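Local coordinates for protein inulin fructotransferase (Bacillus sp. snu-7, PDB 2INV) that cleaves inulin by intramolecular fructosyl transfer, releasing fructose pairs from the fructan chain as difructose anhydride, at residues 349-355 / 373-379; 329-335 / 363-369; 336-340 / 369-373; 277-283 / 313-319. All coordinates share one frame; numbering follows the deposited sequence.

From the N terminus, contact 4 comes first: it closes the loop from 277-283 to 313-319 before any of the others opens. The chain then runs through strand 328-337 and the loop after it, which supply the first segments of contacts 2 and 3, and on to 349-355, the first segment of contact 1. Strand 362-370 and the turn beyond it close contact 2 and then contact 3, and 373-379 closes contact 1. These three therefore cross one another, as expected when successive turns of a beta-helix stack. Contacts 2 and 3 share Val369, while contact 1 pairs the following strands. Thr351 bonds to the backbone of Asp315 and Val319, joining contact 1 to contact 4.

Contact 1: residues 349-355 / 373-379; sequences QPTQILI and ASQHVVL
Val378 touches Thr351, before the corner of the neighbouring turn, and Leu354, after it: Val378 CG2 lies 3.6 Å from Thr351 CG2 and Val378 CG1 3.7 Å from Leu354 CD1. Thr351 meets it at about a right angle. Leu354, with CG anti to the backbone N (chi1 172°), brings CD1 in obliquely. On the other face Ile355 and Leu379 lie side by side and point the same way, Ile355 CG1 to Leu379 CD1 3.7 Å, in line with Ile353 and Val377. These are parallel rungs of a right-handed beta-helix, one turn directly on the next, and Ile353 packs inward on Phe334. Just ahead of the corners at Gln352 and His376, Ser374 OG donates to Pro350 O at 2.8 Å, from above the carbonyl plane, while Gln375 N also bonds to Pro350 O. The same hydroxyl accepts from Gln352 NE2 at 3.1 Å, almost straight (173°) and in the amide plane; the bend at chi2 (-45°) brings the glutamine back to it. Gln349 lays its chain along Ala373, CG 3.4 Å from Ala373 O and CD 3.7 Å from Ala373 CB. An alanine in place of Gln349 would lack that chain and is likely to leave Ala373 without its cover.

Contact 2: residues 329-335 / 363-369; sequences ISDNLFA and VALNHVV
Asn332 and Asn366 form a step of an asparagine ladder, the stack of inward-pointing amides found at a corner of parallel beta-helices. Their amides lie side by side, planes 21° apart, and Asn332 ND2 reaches Asn366 OD1 at 3.1 Å in the plane of that carbonyl. Asn366 OD1 also takes a weak bond from Asn332 N. Asn366 ND2 in turn bonds to Ile329 O at 3.0 Å, nearly straight (172°) and in its own amide plane. Ile329 O is gripped twice, since Ala364 N comes to it from the opposite face of the carbonyl plane. One turn earlier the pattern repeats: Asn332 ND2 bonds to Ile291 O, and Asn332 OD1 accepts from Asn294 N. The ladder sits just after a bend, where Asp331 and Leu365 both have positive phi and the chain passes from one face of the helix to the next. Beyond the bend, regular parallel pairing resumes with His367 N to Asn332 O at 3.0 Å and Phe334 N to His367 O at 2.7 Å. Phe334 has CG anti to its carbonyl carbon (chi1 -64°), which sets the ring beside the ladder with Asn366 OD1 in plane at its edge, 3.7 Å from CE1. Phe334 CB rests 4.1 Å from Val368 CG2. At the bend Asp331 turns outward to the trimer interface, where its carboxylate bonds to Thr292 and Ser330 of the second subunit.

Contact 3: residues 336-340 / 369-373; sequences YNVPP and VSDVA
Tyr336 N gives its hydrogen to Val369 O at 2.7 Å in a nearly straight bond (174°), the tightest polar link between the two segments. The next bond is longer: Asp371 N reaches Tyr336 O at 3.3 Å, and after it both segments leave the strands of the beta-helix for its loops. Ser370 CB lies 3.9 Å from Tyr336 CB, its bridge partner. The serine OG turns to its own segment and donates to Val372 O in the carbonyl plane, holding the chain in its turn. With CG anti to the backbone N (chi1 -179°), the Tyr336 ring is carried off the strand to pack on Pro350. Val338 CG2 covers one face toward the rim, Asp371 OD2 stands at the edge 3.9 Å from Tyr336 CD1, and Val372 CG2 comes within 4.2 Å of Tyr336 CE1. The ring's hydroxyl bonds to Asp315 OD1, on the loop before the preceding turn's strand. Farther out, Pro340 CG meets Val372 CG1 at 4.1 Å. The Asp371 carboxylate points toward 336-340 and receives a weak bond from Val338 N to OD2. Its OD1, however, is only 2.9 Å from Val338 O, and OD2 also lies close to Tyr336 O. Carbonyl oxygens so near both of its oxygens may raise the carboxylate's proton affinity somewhat, though solvent and the weak Val338 N bond would probably offset this.

Contact 4: residues 277-283 / 313-319; sequences PGMLRLL and LDDLYGV
A bend in one coil of the beta-helix brings Pro277 and Gly278 against a type I beta turn, Asp314 to Tyr317, just before two parallel strands begin. Pro277 CB sits 3.3 Å from Asp314 O and 3.7 Å from Leu313 CB, while Asp314 OD1 braces its own turn by accepting from Leu316 N, an Asx turn. Gly278 has positive phi and lies against the edge of the Tyr317 ring; any beta carbon there would collide with CE2. Gly278 N bonds to Gly318 O at 2.8 Å. Gly278 O is held by Arg281 NE, also at 2.8 Å, in a nearly straight bond (173°) that uses a carbonyl lone pair and lies in the guanidinium plane. This bond fixes the rotation of the guanidinium, and Arg254 O takes a further bond from NH2. Leu313 CD1 then packs on one guanidinium face, toward its rim, and over the centre of the Tyr317 ring. The ring stands at 69° to the guanidinium, with Arg281 CG in plane at its edge and Tyr317 OH 3.2 Å from Arg281 CD. A leucine in place of Arg281 would probably leave Gly278 O and Arg254 O without their donors and Leu313 CD1 without the flat group beneath it. Leu280 N bonds to Val319 O at 3.2 Å, opening the parallel pairing of strands 280-283 and 320-323, the rung-on-rung stacking of a right-handed parallel beta-helix.

Contact 1: residues 349-355 / 373-379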
loop_
_atom_site.group_PDB
_atom_site.type_symbol
_atom_site.label_atom_id
_atom_site.label_comp_id
_atom_site.label_asym_id
_atom_site.label_seq_id
_atom_site.Cartn_x
_atom_site.Cartn_y
_atom_site.Cartn_z
ATOM N N GLN A 349 -24.538 5.729 28.309
ATOM C CA GLN A 349 -24.588 5.634 26.867
ATOM C C GLN A 349 -23.163 5.712 26.360
ATOM O O GLN A 349 -22.413 6.620 26.724
ATOM C CB GLN A 349 -25.392 6.795 26.282
ATOM C CG GLN A 349 -26.898 6.569 26.236
ATOM C CD GLN A 349 -27.586 7.531 25.286
ATOM O OE1 GLN A 349 -27.095 7.789 24.183
ATOM N NE2 GLN A 349 -28.726 8.065 25.706
ATOM N N PRO A 350 -22.760 4.731 25.551
ATOM C CA PRO A 350 -21.425 4.669 24.967
ATOM C C PRO A 350 -21.156 5.906 24.110
ATOM O O PRO A 350 -22.046 6.391 23.403
ATOM C CB PRO A 350 -21.489 3.387 24.149
ATOM C CG PRO A 350 -22.263 2.494 25.060
ATOM C CD PRO A 350 -23.376 3.391 25.582
ATOM N N THR A 351 -19.933 6.418 24.181
ATOM C CA THR A 351 -19.550 7.588 23.395
ATOM C C THR A 351 -18.690 7.157 22.222
ATOM O O THR A 351 -17.626 6.576 22.412
ATOM C CB THR A 351 -18.740 8.601 24.236
ATOM O OG1 THR A 351 -19.548 9.103 25.309
ATOM C CG2 THR A 351 -18.270 9.766 23.370
ATOM N N GLN A 352 -19.161 7.418 21.008
ATOM C CA GLN A 352 -18.391 7.049 19.833
ATOM C C GLN A 352 -17.219 8.005 19.686
ATOM O O GLN A 352 -16.058 7.586 19.635
ATOM C CB GLN A 352 -19.255 7.090 18.568
ATOM C CG GLN A 352 -20.376 6.033 18.515
ATOM C CD GLN A 352 -19.921 4.650 18.922
ATOM O OE1 GLN A 352 -18.920 4.123 18.410
ATOM N NE2 GLN A 352 -20.669 4.040 19.842
ATOM N N ILE A 353 -17.519 9.297 19.609
ATOM C CA ILE A 353 -16.459 10.289 19.467
ATOM C C ILE A 353 -16.466 11.318 20.593
ATOM O O ILE A 353 -17.462 12.003 20.832
ATOM C CB ILE A 353 -16.553 11.025 18.114
ATOM C CG1 ILE A 353 -16.321 10.028 16.983
ATOM C CG2 ILE A 353 -15.525 12.148 18.049
ATOM C CD1 ILE A 353 -16.598 10.578 15.601
ATOM N N LEU A 354 -15.346 11.405 21.301
ATOM C CA LEU A 354 -15.205 12.355 22.393
ATOM C C LEU A 354 -14.110 13.361 22.097
ATOM O O LEU A 354 -12.954 13.009 21.836
ATOM C CB LEU A 354 -14.888 11.654 23.719
ATOM C CG LEU A 354 -14.541 12.615 24.858
ATOM C CD1 LEU A 354 -15.751 13.479 25.187
ATOM C CD2 LEU A 354 -14.099 11.823 26.078
ATOM N N ILE A 355 -14.500 14.623 22.155
ATOM C CA ILE A 355 -13.599 15.730 21.927
ATOM C C ILE A 355 -13.338 16.253 23.342
ATOM O O ILE A 355 -14.052 17.108 23.860
ATOM C CB ILE A 355 -14.289 16.762 20.996
ATOM C CG1 ILE A 355 -14.778 16.044 19.729
ATOM C CG2 ILE A 355 -13.339 17.879 20.617
ATOM C CD1 ILE A 355 -13.666 15.383 18.915
ATOM N N ALA A 373 -28.426 2.755 22.748
ATOM C CA ALA A 373 -28.516 4.194 22.593
ATOM C C ALA A 373 -27.086 4.648 22.839
ATOM O O ALA A 373 -26.467 4.248 23.819
ATOM C CB ALA A 373 -29.452 4.785 23.639
ATOM N N SER A 374 -26.556 5.469 21.945
ATOM C CA SER A 374 -25.183 5.933 22.071
ATOM C C SER A 374 -25.029 7.392 21.679
ATOM O O SER A 374 -25.769 7.891 20.829
ATOM C CB SER A 374 -24.281 5.064 21.192
ATOM O OG SER A 374 -23.049 5.709 20.914
ATOM N N GLN A 375 -24.088 8.085 22.315
ATOM C CA GLN A 375 -23.845 9.472 21.961
ATOM C C GLN A 375 -22.740 9.397 20.916
ATOM O O GLN A 375 -21.590 9.057 21.232
ATOM C CB GLN A 375 -23.398 10.297 23.173
ATOM C CG GLN A 375 -24.537 10.700 24.128
ATOM C CD GLN A 375 -25.738 11.308 23.422
ATOM O OE1 GLN A 375 -26.754 10.636 23.223
ATOM N NE2 GLN A 375 -25.628 12.582 23.041
ATOM N N HIS A 376 -23.113 9.680 19.670
ATOM C CA HIS A 376 -22.191 9.638 18.548
ATOM C C HIS A 376 -21.023 10.585 18.750
ATOM O O HIS A 376 -19.881 10.273 18.407
ATOM C CB HIS A 376 -22.925 10.012 17.264
ATOM C CG HIS A 376 -24.012 9.059 16.895
ATOM N ND1 HIS A 376 -24.607 9.055 15.653
ATOM C CD2 HIS A 376 -24.618 8.078 17.607
ATOM C CE1 HIS A 376 -25.531 8.114 15.614
ATOM N NE2 HIS A 376 -25.558 7.506 16.786
ATOM N N VAL A 377 -21.321 11.758 19.288
ATOM C CA VAL A 377 -20.284 12.737 19.516
ATOM C C VAL A 377 -20.534 13.482 20.807
ATOM O O VAL A 377 -21.658 13.886 21.105
ATOM C CB VAL A 377 -20.214 13.754 18.356
ATOM C CG1 VAL A 377 -19.038 14.690 18.561
ATOM C CG2 VAL A 377 -20.100 13.025 17.031
ATOM N N VAL A 378 -19.476 13.648 21.583
ATOM C CA VAL A 378 -19.571 14.369 22.834
ATOM C C VAL A 378 -18.458 15.393 22.846
ATOM O O VAL A 378 -17.290 15.073 22.640
ATOM C CB VAL A 378 -19.400 13.455 24.058
ATOM C CG1 VAL A 378 -19.321 14.293 25.332
ATOM C CG2 VAL A 378 -20.565 12.488 24.159
ATOM N N LEU A 379 -18.838 16.639 23.065
ATOM C CA LEU A 379 -17.875 17.720 23.132
ATOM C C LEU A 379 -17.842 18.127 24.587
ATOM O O LEU A 379 -18.848 18.551 25.160
ATOM C CB LEU A 379 -18.305 18.895 22.261
ATOM C CG LEU A 379 -18.651 18.701 20.746
ATOM C CD1 LEU A 379 -17.614 18.470 19.918
ATOM C CD2 LEU A 379 -19.692 17.881 20.459
#

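Contact 2: residues 329-335 / 363-369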
loop_
_atom_site.group_PDB
_atom_site.type_symbol
_atom_site.label_atom_id
_atom_site.label_comp_id
_atom_site.label_asym_id
_atom_site.label_seq_id
_atom_site.Cartn_x
_atom_site.Cartn_y
_atom_site.Cartn_z
ATOM N N ILE A 329 -12.099 14.638 12.018
ATOM C CA ILE A 329 -12.536 13.255 12.113
ATOM C C ILE A 329 -13.779 13.140 11.239
ATOM O O ILE A 329 -14.869 13.566 11.641
ATOM C CB ILE A 329 -12.885 12.881 13.571
ATOM C CG1 ILE A 329 -11.707 13.216 14.488
ATOM C CG2 ILE A 329 -13.225 11.407 13.672
ATOM C CD1 ILE A 329 -11.728 14.633 15.034
ATOM N N SER A 330 -13.623 12.563 10.049
ATOM C CA SER A 330 -14.749 12.454 9.137
ATOM C C SER A 330 -14.765 11.192 8.293
ATOM O O SER A 330 -13.804 10.422 8.270
ATOM C CB SER A 330 -14.752 13.668 8.207
ATOM O OG SER A 330 -13.518 13.745 7.506
ATOM N N ASP A 331 -15.878 11.008 7.591
ATOM C CA ASP A 331 -16.066 9.873 6.708
ATOM C C ASP A 331 -15.614 8.549 7.325
ATOM O O ASP A 331 -14.944 7.750 6.672
ATOM C CB ASP A 331 -15.319 10.132 5.403
ATOM C CG ASP A 331 -15.677 9.146 4.327
ATOM O OD1 ASP A 331 -16.875 8.821 4.200
ATOM O OD2 ASP A 331 -14.768 8.711 3.592
ATOM N N ASN A 332 -15.987 8.331 8.585
ATOM C CA ASN A 332 -15.643 7.104 9.313
ATOM C C ASN A 332 -16.920 6.314 9.607
ATOM O O ASN A 332 -17.991 6.908 9.758
ATOM C CB ASN A 332 -14.965 7.442 10.648
ATOM C CG ASN A 332 -13.627 8.139 10.473
ATOM O OD1 ASN A 332 -12.711 7.607 9.844
ATOM N ND2 ASN A 332 -13.506 9.338 11.042
ATOM N N LEU A 333 -16.815 4.986 9.684
ATOM C CA LEU A 333 -17.982 4.160 9.994
ATOM C C LEU A 333 -17.765 3.470 11.340
ATOM O O LEU A 333 -16.845 2.668 11.488
ATOM C CB LEU A 333 -18.221 3.112 8.893
ATOM C CG LEU A 333 -19.611 2.441 8.863
ATOM C CD1 LEU A 333 -19.730 1.553 7.632
ATOM C CD2 LEU A 333 -19.852 1.629 10.126
ATOM N N PHE A 334 -18.611 3.799 12.315
ATOM C CA PHE A 334 -18.514 3.213 13.647
ATOM C C PHE A 334 -19.538 2.100 13.865
ATOM O O PHE A 334 -20.744 2.337 13.821
ATOM C CB PHE A 334 -18.730 4.277 14.732
ATOM C CG PHE A 334 -17.676 5.350 14.768
ATOM C CD1 PHE A 334 -17.653 6.356 13.807
ATOM C CD2 PHE A 334 -16.721 5.369 15.778
ATOM C CE1 PHE A 334 -16.702 7.367 13.848
ATOM C CE2 PHE A 334 -15.758 6.378 15.831
ATOM C CZ PHE A 334 -15.749 7.375 14.869
ATOM N N ALA A 335 -19.050 0.890 14.122
ATOM C CA ALA A 335 -19.913 -0.264 14.376
ATOM C C ALA A 335 -19.648 -0.690 15.815
ATOM O O ALA A 335 -18.623 -1.295 16.122
ATOM C CB ALA A 335 -19.577 -1.396 13.419
ATOM N N VAL A 363 -16.023 17.485 13.186
ATOM C CA VAL A 363 -16.503 16.119 13.091
ATOM C C VAL A 363 -17.661 16.062 12.099
ATOM O O VAL A 363 -18.771 16.500 12.401
ATOM C CB VAL A 363 -16.949 15.623 14.478
ATOM C CG1 VAL A 363 -17.521 14.227 14.379
ATOM C CG2 VAL A 363 -15.763 15.651 15.439
ATOM N N ALA A 364 -17.387 15.524 10.913
ATOM C CA ALA A 364 -18.394 15.429 9.867
ATOM C C ALA A 364 -18.503 14.065 9.190
ATOM O O ALA A 364 -17.524 13.331 9.068
ATOM C CB ALA A 364 -18.140 16.504 8.820
ATOM N N LEU A 365 -19.718 13.760 8.739
ATOM C CA LEU A 365 -20.044 12.510 8.055
ATOM C C LEU A 365 -19.438 11.262 8.689
ATOM O O LEU A 365 -18.523 10.643 8.138
ATOM C CB LEU A 365 -19.637 12.588 6.582
ATOM C CG LEU A 365 -20.193 11.458 5.712
ATOM C CD1 LEU A 365 -21.710 11.418 5.838
ATOM C CD2 LEU A 365 -19.784 11.672 4.266
ATOM N N ASN A 366 -19.967 10.904 9.854
ATOM C CA ASN A 366 -19.538 9.727 10.598
ATOM C C ASN A 366 -20.794 8.917 10.896
ATOM O O ASN A 366 -21.674 9.366 11.641
ATOM C CB ASN A 366 -18.858 10.148 11.904
ATOM C CG ASN A 366 -17.498 10.770 11.676
ATOM O OD1 ASN A 366 -16.524 10.074 11.366
ATOM N ND2 ASN A 366 -17.422 12.090 11.812
ATOM N N HIS A 367 -20.870 7.727 10.310
ATOM C CA HIS A 367 -22.019 6.860 10.498
ATOM C C HIS A 367 -21.838 5.928 11.692
ATOM O O HIS A 367 -20.880 5.153 11.746
ATOM C CB HIS A 367 -22.274 6.035 9.236
ATOM C CG HIS A 367 -23.518 5.204 9.301
ATOM N ND1 HIS A 367 -23.564 3.895 8.873
ATOM C CD2 HIS A 367 -24.771 5.503 9.724
ATOM C CE1 HIS A 367 -24.786 3.422 9.030
ATOM N NE2 HIS A 367 -25.539 4.377 9.544
ATOM N N VAL A 368 -22.771 6.005 12.636
ATOM C CA VAL A 368 -22.722 5.174 13.823
ATOM C C VAL A 368 -23.807 4.107 13.794
ATOM O O VAL A 368 -24.953 4.374 13.432
ATOM C CB VAL A 368 -22.903 6.013 15.104
ATOM C CG1 VAL A 368 -22.985 5.089 16.322
ATOM C CG2 VAL A 368 -21.750 6.988 15.253
ATOM N N VAL A 369 -23.424 2.901 14.187
ATOM C CA VAL A 369 -24.332 1.778 14.247
ATOM C C VAL A 369 -24.055 1.145 15.586
ATOM O O VAL A 369 -22.921 0.762 15.872
ATOM C CB VAL A 369 -24.032 0.730 13.158
ATOM C CG1 VAL A 369 -25.086 -0.363 13.193
ATOM C CG2 VAL A 369 -23.976 1.392 11.798
#

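Contact 3: residues 336-340 / 369-373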
loop_
_atom_site.group_PDB
_atom_site.type_symbol
_atom_site.label_atom_id
_atom_site.label_comp_id
_atom_site.label_asym_id
_atom_site.label_seq_id
_atom_site.Cartn_x
_atom_site.Cartn_y
_atom_site.Cartn_z
ATOM N N TYR A 336 -20.584 -0.365 16.695
ATOM C CA TYR A 336 -20.441 -0.670 18.110
ATOM C C TYR A 336 -21.447 -1.705 18.609
ATOM O O TYR A 336 -22.663 -1.481 18.597
ATOM C CB TYR A 336 -20.545 0.641 18.897
ATOM C CG TYR A 336 -20.398 0.527 20.389
ATOM C CD1 TYR A 336 -21.431 0.010 21.170
ATOM C CD2 TYR A 336 -19.241 0.964 21.031
ATOM C CE1 TYR A 336 -21.319 -0.068 22.552
ATOM C CE2 TYR A 336 -19.118 0.892 22.418
ATOM C CZ TYR A 336 -20.158 0.376 23.169
ATOM O OH TYR A 336 -20.052 0.302 24.538
ATOM N N ASN A 337 -20.923 -2.849 19.044
ATOM C CA ASN A 337 -21.752 -3.939 19.557
ATOM C C ASN A 337 -21.181 -4.407 20.895
ATOM O O ASN A 337 -20.211 -5.177 20.944
ATOM C CB ASN A 337 -21.760 -5.110 18.575
ATOM C CG ASN A 337 -22.831 -6.119 18.886
ATOM O OD1 ASN A 337 -22.951 -7.136 18.210
ATOM N ND2 ASN A 337 -23.637 -5.830 19.892
ATOM N N VAL A 338 -21.782 -3.932 21.978
ATOM C CA VAL A 338 -21.324 -4.278 23.308
ATOM C C VAL A 338 -22.497 -4.506 24.260
ATOM O O VAL A 338 -23.433 -3.709 24.320
ATOM C CB VAL A 338 -20.413 -3.163 23.873
ATOM C CG1 VAL A 338 -19.991 -3.492 25.305
ATOM C CG2 VAL A 338 -19.189 -3.003 22.993
ATOM N N PRO A 339 -22.480 -5.636 24.981
ATOM C CA PRO A 339 -23.510 -6.015 25.952
ATOM C C PRO A 339 -23.829 -4.881 26.927
ATOM O O PRO A 339 -22.924 -4.310 27.540
ATOM C CB PRO A 339 -22.877 -7.213 26.653
ATOM C CG PRO A 339 -22.207 -7.912 25.517
ATOM C CD PRO A 339 -21.605 -6.787 24.679
ATOM N N PRO A 340 -25.114 -4.512 27.048
ATOM C CA PRO A 340 -25.479 -3.437 27.974
ATOM C C PRO A 340 -24.771 -3.599 29.308
ATOM O O PRO A 340 -24.356 -2.610 29.927
ATOM C CB PRO A 340 -26.980 -3.603 28.117
ATOM C CG PRO A 340 -27.389 -4.014 26.747
ATOM C CD PRO A 340 -26.294 -4.992 26.300
ATOM N N VAL A 369 -23.424 2.901 14.187
ATOM C CA VAL A 369 -24.332 1.778 14.247
ATOM C C VAL A 369 -24.055 1.145 15.586
ATOM O O VAL A 369 -22.921 0.762 15.872
ATOM C CB VAL A 369 -24.032 0.730 13.158
ATOM C CG1 VAL A 369 -25.086 -0.363 13.193
ATOM C CG2 VAL A 369 -23.976 1.392 11.798
ATOM N N SER A 370 -25.076 1.031 16.416
ATOM C CA SER A 370 -24.859 0.413 17.703
ATOM C C SER A 370 -26.114 -0.235 18.222
ATOM O O SER A 370 -27.234 0.193 17.920
ATOM C CB SER A 370 -24.311 1.428 18.715
ATOM O OG SER A 370 -25.258 2.433 18.991
ATOM N N ASP A 371 -25.902 -1.276 19.013
ATOM C CA ASP A 371 -26.982 -2.049 19.595
ATOM C C ASP A 371 -27.654 -1.297 20.738
ATOM O O ASP A 371 -28.729 -1.697 21.206
ATOM C CB ASP A 371 -26.427 -3.378 20.104
ATOM C CG ASP A 371 -25.395 -3.190 21.201
ATOM O OD1 ASP A 371 -25.332 -4.032 22.129
ATOM O OD2 ASP A 371 -24.644 -2.197 21.133
ATOM N N VAL A 372 -27.033 -0.208 21.179
ATOM C CA VAL A 372 -27.587 0.551 22.275
ATOM C C VAL A 372 -27.616 2.036 21.982
ATOM O O VAL A 372 -26.937 2.517 21.079
ATOM C CB VAL A 372 -26.770 0.327 23.559
ATOM C CG1 VAL A 372 -26.783 -1.132 23.945
ATOM C CG2 VAL A 372 -25.336 0.799 23.344
ATOM N N ALA A 373 -28.426 2.755 22.748
ATOM C CA ALA A 373 -28.516 4.194 22.593
ATOM C C ALA A 373 -27.086 4.648 22.839
ATOM O O ALA A 373 -26.467 4.248 23.819
ATOM C CB ALA A 373 -29.452 4.785 23.639
#

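Contact 4: residues 277-283 / 313-319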
loop_
_atom_site.group_PDB
_atom_site.type_symbol
_atom_site.label_atom_id
_atom_site.label_comp_id
_atom_site.label_asym_id
_atom_site.label_seq_id
_atom_site.Cartn_x
_atom_site.Cartn_y
_atom_site.Cartn_z
ATOM N N PRO A 277 -12.428 0.597 25.131
ATOM C CA PRO A 277 -12.558 2.045 24.988
ATOM C C PRO A 277 -11.227 2.626 24.505
ATOM O O PRO A 277 -10.169 2.052 24.754
ATOM C CB PRO A 277 -12.891 2.477 26.408
ATOM C CG PRO A 277 -13.824 1.404 26.842
ATOM C CD PRO A 277 -13.209 0.123 26.295
ATOM N N GLY A 278 -11.296 3.747 23.797
ATOM C CA GLY A 278 -10.097 4.402 23.300
ATOM C C GLY A 278 -9.224 3.632 22.317
ATOM O O GLY A 278 -8.020 3.478 22.532
HETATM N N MSE A 279 -9.816 3.172 21.219
HETATM C CA MSE A 279 -9.083 2.428 20.192
HETATM C C MSE A 279 -8.198 3.386 19.395
HETATM O O MSE A 279 -7.099 3.028 18.961
HETATM C CB MSE A 279 -10.073 1.719 19.246
HETATM C CG MSE A 279 -10.639 0.431 19.800
HETATM SE SE MSE A 279 -12.374 -0.049 19.109
HETATM C CE MSE A 279 -13.479 1.245 20.027
ATOM N N LEU A 280 -8.688 4.611 19.228
ATOM C CA LEU A 280 -7.989 5.651 18.479
ATOM C C LEU A 280 -7.821 6.830 19.436
ATOM O O LEU A 280 -8.800 7.490 19.790
ATOM C CB LEU A 280 -8.840 6.080 17.276
ATOM C CG LEU A 280 -7.786 6.615 16.105
ATOM C CD1 LEU A 280 -8.521 6.467 14.791
ATOM C CD2 LEU A 280 -7.393 7.991 16.508
ATOM N N ARG A 281 -6.587 7.110 19.847
ATOM C CA ARG A 281 -6.347 8.199 20.792
ATOM C C ARG A 281 -5.436 9.336 20.333
ATOM O O ARG A 281 -4.332 9.117 19.840
ATOM C CB ARG A 281 -5.795 7.637 22.100
ATOM C CG ARG A 281 -6.670 6.578 22.747
ATOM C CD ARG A 281 -6.118 6.196 24.111
ATOM N NE ARG A 281 -6.470 4.830 24.487
ATOM C CZ ARG A 281 -6.119 4.258 25.635
ATOM N NH1 ARG A 281 -5.404 4.939 26.521
ATOM N NH2 ARG A 281 -6.480 3.009 25.899
ATOM N N LEU A 282 -5.922 10.559 20.511
ATOM C CA LEU A 282 -5.168 11.765 20.181
ATOM C C LEU A 282 -5.025 12.496 21.506
ATOM O O LEU A 282 -5.922 13.199 21.974
ATOM C CB LEU A 282 -5.898 12.623 19.144
ATOM C CG LEU A 282 -5.156 12.659 17.802
ATOM C CD1 LEU A 282 -5.002 11.255 17.247
ATOM C CD2 LEU A 282 -5.903 13.544 16.817
ATOM N N LEU A 283 -3.868 12.285 22.116
ATOM C CA LEU A 283 -3.533 12.817 23.430
ATOM C C LEU A 283 -2.485 13.911 23.490
ATOM O O LEU A 283 -1.724 14.136 22.552
ATOM C CB LEU A 283 -3.046 11.667 24.309
ATOM C CG LEU A 283 -3.859 10.381 24.184
ATOM C CD1 LEU A 283 -3.145 9.225 24.862
ATOM C CD2 LEU A 283 -5.223 10.623 24.793
ATOM N N LEU A 313 -10.330 1.702 31.018
ATOM C CA LEU A 313 -11.101 2.840 30.554
ATOM C C LEU A 313 -12.580 2.509 30.487
ATOM O O LEU A 313 -12.957 1.361 30.244
ATOM C CB LEU A 313 -10.604 3.280 29.182
ATOM C CG LEU A 313 -9.180 3.834 29.160
ATOM C CD1 LEU A 313 -8.810 4.264 27.755
ATOM C CD2 LEU A 313 -9.083 5.012 30.121
ATOM N N ASP A 314 -13.428 3.506 30.729
ATOM C CA ASP A 314 -14.861 3.259 30.653
ATOM C C ASP A 314 -15.378 3.719 29.295
ATOM O O ASP A 314 -14.631 4.296 28.494
ATOM C CB ASP A 314 -15.638 3.926 31.808
ATOM C CG ASP A 314 -15.567 5.450 31.798
ATOM O OD1 ASP A 314 -15.678 6.071 30.718
ATOM O OD2 ASP A 314 -15.431 6.034 32.900
ATOM N N ASP A 315 -16.644 3.432 29.022
ATOM C CA ASP A 315 -17.246 3.775 27.739
ATOM C C ASP A 315 -17.536 5.244 27.505
ATOM O O ASP A 315 -18.134 5.607 26.494
ATOM C CB ASP A 315 -18.514 2.957 27.548
ATOM C CG ASP A 315 -18.214 1.492 27.309
ATOM O OD1 ASP A 315 -17.925 1.124 26.147
ATOM O OD2 ASP A 315 -18.238 0.706 28.280
ATOM N N LEU A 316 -17.127 6.096 28.433
ATOM C CA LEU A 316 -17.351 7.519 28.245
ATOM C C LEU A 316 -16.047 8.138 27.728
ATOM O O LEU A 316 -16.019 9.293 27.307
ATOM C CB LEU A 316 -17.821 8.177 29.548
ATOM C CG LEU A 316 -19.249 7.772 29.952
ATOM C CD1 LEU A 316 -19.595 8.337 31.316
ATOM C CD2 LEU A 316 -20.237 8.280 28.910
ATOM N N TYR A 317 -14.974 7.342 27.733
ATOM C CA TYR A 317 -13.666 7.778 27.230
ATOM C C TYR A 317 -13.849 7.973 25.729
ATOM O O TYR A 317 -13.226 8.856 25.123
ATOM C CB TYR A 317 -12.600 6.695 27.464
ATOM C CG TYR A 317 -11.177 7.125 27.157
ATOM C CD1 TYR A 317 -10.458 7.909 28.057
ATOM C CD2 TYR A 317 -10.541 6.735 25.976
ATOM C CE1 TYR A 317 -9.134 8.288 27.798
ATOM C CE2 TYR A 317 -9.216 7.115 25.699
ATOM C CZ TYR A 317 -8.520 7.889 26.619
ATOM O OH TYR A 317 -7.220 8.253 26.370
ATOM N N GLY A 318 -14.704 7.134 25.141
ATOM C CA GLY A 318 -14.961 7.209 23.716
ATOM C C GLY A 318 -14.110 6.237 22.923
ATOM O O GLY A 318 -12.971 5.962 23.303
ATOM N N VAL A 319 -14.658 5.700 21.835
ATOM C CA VAL A 319 -13.910 4.770 20.994
ATOM C C VAL A 319 -12.809 5.595 20.344
ATOM O O VAL A 319 -11.708 5.099 20.083
ATOM C CB VAL A 319 -14.794 4.157 19.890
ATOM C CG1 VAL A 319 -16.097 3.657 20.486
ATOM C CG2 VAL A 319 -15.075 5.189 18.813
#